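Local coordinates for protein pyridoxine 4-oxidase (Mesorhizobium loti, PDB 4HA6) that oxidises the 4-hydroxymethyl group of pyridoxine with FAD as cofactor, and is held here with pyridoxamine bound, at residues V306-M320 against Q330-I342. Residues are numbered along the deposited sequence; the frame is centred on the assembly and turned at random. Where two conformers were deposited one is given.
Sequences VPPSRLQHSESMAYM and QPEIVVGCGVAPI. With PXM (4-(aminomethyl)-5-(hydroxymethyl)-2-methylpyridin-3-ol), chain J.
Tyr319 and Val334 form a non-hydrogen-bonded pair of antiparallel strands 314-320 and 333-338, on the side of the sheet turned to the pyridoxamine. Followed outward, the tyrosine sets CB against Pro331 CB, 3.7 Å away. Its CG lies anti to the carbonyl carbon (chi1 -58°), which lays the ring alongside the valine: CD1 passes Val334 CB at 3.6 Å, and CE1 meets Val334 CG2 at 3.5 Å. That methyl sits over one ring face, offset toward the rim; a branched valine can make this CH-pi contact close to the strand. CZ borders the same methyl, and OH stands beyond the valine, 3.6 Å from Met317 CG. His172 meets the ring edge-to-face, and Pro488 also touches this side chain. A leucine here would remove the ring, and is likely to leave Val334 CG2 without its CH-pi partner and a gap on the ligand side.

Met317 bends at chi2 and chi3, bringing CE to 3.7 Å from Gly336 CA. Any side chain at Gly336 would run into that methyl, so glycine fits. On the same face Ser314 OG, buried and with no partner in the model, comes to 3.1 Å from pyridoxamine C6 without a hydrogen bond, lining the substrate pocket.

At the far end a classic beta bulge lets Met320 O accept from Glu332 N and Ile333 N on opposite faces of its carbonyl plane. At the other end Val339 N bonds to His313 O at 2.8 Å; Val339 CG1 packs on Val306 CG1 and CG2 on Glu315 CG, each at 3.8 Å.

Helix 152-163 packs on the opposite face through Ser316, Val335 and Cys337, and helix 392-409 through Met320, Ile333 and Val335. Strand 333-338 also pairs with strand 355-362, joining this hairpin to the antiparallel sheet of the substrate-binding domain.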
# COMPACT_ATOMS: atom_id res chain seq x y z
N VAL A 306 13.16 -24.45 -10.60
CA VAL A 306 13.14 -23.01 -10.33
C VAL A 306 13.85 -22.69 -9.01
O VAL A 306 13.37 -23.05 -7.93
CB VAL A 306 11.69 -22.47 -10.24
CG1 VAL A 306 11.69 -20.99 -9.89
CG2 VAL A 306 10.96 -22.71 -11.54
N PRO A 307 15.00 -21.99 -9.09
CA PRO A 307 15.84 -21.69 -7.93
C PRO A 307 15.23 -20.55 -7.13
O PRO A 307 14.66 -19.64 -7.74
CB PRO A 307 17.17 -21.24 -8.56
CG PRO A 307 16.95 -21.25 -10.08
CD PRO A 307 15.48 -21.30 -10.30
N PRO A 308 15.37 -20.58 -5.79
CA PRO A 308 14.70 -19.61 -4.92
C PRO A 308 15.24 -18.21 -5.15
O PRO A 308 16.43 -18.05 -5.46
CB PRO A 308 15.08 -20.09 -3.52
CG PRO A 308 16.40 -20.76 -3.69
CD PRO A 308 16.34 -21.41 -5.05
N SER A 309 14.38 -17.20 -5.02
CA SER A 309 14.76 -15.82 -5.31
C SER A 309 15.86 -15.35 -4.37
O SER A 309 15.88 -15.71 -3.20
CB SER A 309 13.55 -14.88 -5.20
OG SER A 309 13.94 -13.51 -5.30
N ARG A 310 16.78 -14.54 -4.91
CA ARG A 310 17.82 -13.96 -4.08
C ARG A 310 17.40 -12.55 -3.67
O ARG A 310 18.22 -11.75 -3.18
CB ARG A 310 19.16 -13.96 -4.82
CG ARG A 310 19.68 -15.38 -5.07
CD ARG A 310 20.65 -15.42 -6.24
NE ARG A 310 21.93 -14.78 -5.94
CZ ARG A 310 23.10 -15.41 -5.97
NH1 ARG A 310 23.17 -16.69 -6.30
NH2 ARG A 310 24.22 -14.75 -5.69
N LEU A 311 16.12 -12.27 -3.85
CA LEU A 311 15.53 -11.00 -3.47
C LEU A 311 14.22 -11.24 -2.71
O LEU A 311 14.24 -11.62 -1.52
CB LEU A 311 15.30 -10.13 -4.71
CG LEU A 311 16.54 -9.56 -5.40
CD1 LEU A 311 16.21 -8.87 -6.75
CD2 LEU A 311 17.26 -8.59 -4.48
N GLN A 312 13.10 -11.05 -3.40
CA GLN A 312 11.79 -10.96 -2.77
C GLN A 312 10.69 -11.76 -3.49
O GLN A 312 9.49 -11.54 -3.24
CB GLN A 312 11.38 -9.49 -2.69
CG GLN A 312 11.28 -8.83 -4.07
CD GLN A 312 9.98 -8.05 -4.25
OE1 GLN A 312 9.85 -7.24 -5.17
NE2 GLN A 312 9.02 -8.28 -3.36
N HIS A 313 11.10 -12.67 -4.38
CA HIS A 313 10.21 -13.59 -5.11
C HIS A 313 9.41 -12.97 -6.26
O HIS A 313 9.25 -13.59 -7.32
CB HIS A 313 9.26 -14.34 -4.15
CG HIS A 313 9.95 -15.01 -3.01
ND1 HIS A 313 10.64 -16.19 -3.15
CD2 HIS A 313 10.05 -14.66 -1.70
CE1 HIS A 313 11.15 -16.54 -1.98
NE2 HIS A 313 10.80 -15.63 -1.08
N SER A 314 8.90 -11.76 -6.05
CA SER A 314 8.17 -11.06 -7.09
C SER A 314 9.05 -9.93 -7.61
O SER A 314 8.98 -8.80 -7.12
CB SER A 314 6.88 -10.48 -6.52
OG SER A 314 6.08 -9.94 -7.55
N GLU A 315 9.88 -10.26 -8.60
CA GLU A 315 11.05 -9.46 -8.90
C GLU A 315 10.83 -8.40 -9.97
O GLU A 315 11.60 -7.44 -10.04
CB GLU A 315 12.21 -10.38 -9.32
CG GLU A 315 12.52 -11.49 -8.33
CD GLU A 315 13.89 -12.10 -8.54
OE1 GLU A 315 14.50 -11.87 -9.61
OE2 GLU A 315 14.37 -12.81 -7.62
N SER A 316 9.80 -8.57 -10.80
CA SER A 316 9.63 -7.69 -11.95
C SER A 316 8.16 -7.50 -12.37
O SER A 316 7.55 -8.41 -12.95
CB SER A 316 10.44 -8.23 -13.14
OG SER A 316 10.37 -7.36 -14.26
N MET A 317 7.60 -6.33 -12.06
CA MET A 317 6.30 -5.93 -12.61
C MET A 317 6.53 -5.28 -13.95
O MET A 317 7.44 -4.45 -14.09
CB MET A 317 5.64 -4.87 -11.73
CG MET A 317 5.32 -5.32 -10.33
SD MET A 317 4.37 -6.81 -10.43
CE MET A 317 5.65 -7.92 -9.82
N ALA A 318 5.70 -5.64 -14.93
CA ALA A 318 5.70 -4.95 -16.21
C ALA A 318 4.36 -4.25 -16.36
O ALA A 318 3.34 -4.90 -16.58
CB ALA A 318 5.91 -5.94 -17.35
N TYR A 319 4.36 -2.92 -16.21
CA TYR A 319 3.17 -2.12 -16.44
C TYR A 319 3.05 -1.78 -17.93
O TYR A 319 4.07 -1.61 -18.60
CB TYR A 319 3.23 -0.83 -15.61
CG TYR A 319 3.37 -1.16 -14.15
CD1 TYR A 319 2.24 -1.42 -13.38
CD2 TYR A 319 4.62 -1.26 -13.55
CE1 TYR A 319 2.35 -1.74 -12.04
CE2 TYR A 319 4.74 -1.59 -12.19
CZ TYR A 319 3.59 -1.84 -11.45
OH TYR A 319 3.65 -2.19 -10.11
N MET A 320 1.83 -1.67 -18.43
CA MET A 320 1.63 -1.44 -19.86
C MET A 320 0.21 -0.96 -20.15
O MET A 320 -0.66 -0.94 -19.27
CB MET A 320 1.95 -2.72 -20.65
CG MET A 320 1.02 -3.90 -20.31
SD MET A 320 1.63 -5.54 -20.81
CE MET A 320 2.78 -5.90 -19.48
N GLN A 330 0.13 6.29 -19.24
CA GLN A 330 -0.31 5.78 -17.94
C GLN A 330 -0.65 4.30 -18.01
O GLN A 330 -1.36 3.87 -18.91
CB GLN A 330 -1.52 6.54 -17.44
CG GLN A 330 -1.89 6.17 -16.02
CD GLN A 330 -3.12 6.89 -15.56
OE1 GLN A 330 -4.02 7.12 -16.37
NE2 GLN A 330 -3.19 7.25 -14.26
N PRO A 331 -0.11 3.50 -17.06
CA PRO A 331 -0.41 2.06 -17.12
C PRO A 331 -1.90 1.78 -17.01
O PRO A 331 -2.62 2.58 -16.39
CB PRO A 331 0.31 1.50 -15.88
CG PRO A 331 1.42 2.48 -15.58
CD PRO A 331 0.90 3.84 -16.04
N GLU A 332 -2.35 0.67 -17.59
CA GLU A 332 -3.72 0.20 -17.40
C GLU A 332 -3.73 -1.21 -16.80
O GLU A 332 -4.65 -1.57 -16.06
CB GLU A 332 -4.50 0.20 -18.72
CG GLU A 332 -4.56 1.55 -19.40
CD GLU A 332 -5.36 1.50 -20.67
OE1 GLU A 332 -5.00 0.70 -21.58
OE2 GLU A 332 -6.37 2.24 -20.76
N ILE A 333 -2.73 -2.01 -17.14
CA ILE A 333 -2.60 -3.35 -16.57
C ILE A 333 -1.16 -3.59 -16.16
O ILE A 333 -0.27 -2.77 -16.42
CB ILE A 333 -3.06 -4.47 -17.56
CG1 ILE A 333 -2.23 -4.42 -18.85
CG2 ILE A 333 -4.55 -4.38 -17.88
CD1 ILE A 333 -2.70 -5.38 -19.94
N VAL A 334 -0.92 -4.73 -15.51
CA VAL A 334 0.41 -5.12 -15.07
C VAL A 334 0.52 -6.64 -15.14
O VAL A 334 -0.46 -7.35 -14.87
CB VAL A 334 0.69 -4.64 -13.62
CG1 VAL A 334 -0.37 -5.14 -12.67
CG2 VAL A 334 2.10 -5.08 -13.15
N VAL A 335 1.68 -7.14 -15.54
CA VAL A 335 1.96 -8.57 -15.49
C VAL A 335 3.29 -8.70 -14.76
O VAL A 335 4.28 -8.10 -15.17
CB VAL A 335 2.09 -9.21 -16.89
CG1 VAL A 335 2.56 -10.65 -16.76
CG2 VAL A 335 0.76 -9.16 -17.63
N GLY A 336 3.31 -9.47 -13.68
CA GLY A 336 4.51 -9.58 -12.87
C GLY A 336 5.07 -10.99 -12.88
O GLY A 336 4.33 -11.96 -13.01
N CYS A 337 6.39 -11.10 -12.74
CA CYS A 337 7.02 -12.41 -12.75
C CYS A 337 7.20 -12.93 -11.32
O CYS A 337 8.07 -12.45 -10.60
CB CYS A 337 8.37 -12.34 -13.46
SG CYS A 337 9.21 -13.93 -13.49
N GLY A 338 6.38 -13.90 -10.91
CA GLY A 338 6.51 -14.50 -9.60
C GLY A 338 7.42 -15.73 -9.64
O GLY A 338 7.01 -16.78 -10.14
N VAL A 339 8.64 -15.59 -9.14
CA VAL A 339 9.58 -16.72 -9.10
C VAL A 339 9.02 -17.91 -8.27
O VAL A 339 9.36 -19.07 -8.53
CB VAL A 339 10.99 -16.28 -8.61
CG1 VAL A 339 12.01 -17.41 -8.79
CG2 VAL A 339 11.45 -15.02 -9.36
N ALA A 340 8.15 -17.60 -7.31
CA ALA A 340 7.41 -18.63 -6.56
C ALA A 340 6.09 -19.00 -7.26
O ALA A 340 5.40 -18.12 -7.78
CB ALA A 340 7.13 -18.16 -5.16
N PRO A 341 5.73 -20.29 -7.24
CA PRO A 341 4.51 -20.79 -7.90
C PRO A 341 3.22 -20.36 -7.18
O PRO A 341 2.50 -21.20 -6.64
CB PRO A 341 4.68 -22.31 -7.83
CG PRO A 341 5.57 -22.54 -6.62
CD PRO A 341 6.52 -21.37 -6.60
N ILE A 342 2.93 -19.06 -7.20
CA ILE A 342 1.84 -18.48 -6.40
C ILE A 342 0.43 -18.70 -6.98
O ILE A 342 0.14 -18.29 -8.09
CB ILE A 342 2.11 -16.97 -6.19
CG1 ILE A 342 3.37 -16.77 -5.34
CG2 ILE A 342 0.89 -16.28 -5.57
CD1 ILE A 342 3.67 -15.33 -4.97
N1 PXM J . 3.33 -9.50 -4.88
C2 PXM J . 2.46 -9.13 -3.94
C2A PXM J . 1.32 -10.00 -3.51
C3 PXM J . 2.65 -7.87 -3.38
O3 PXM J . 1.77 -7.44 -2.41
C4 PXM J . 3.71 -7.03 -3.78
C5 PXM J . 4.60 -7.50 -4.79
C5A PXM J . 5.81 -6.76 -5.34
O5 PXM J . 5.82 -5.38 -5.26
C6 PXM J . 4.36 -8.78 -5.31
C4A PXM J . 3.82 -5.70 -3.11
N4 PXM J . 2.59 -4.96 -3.06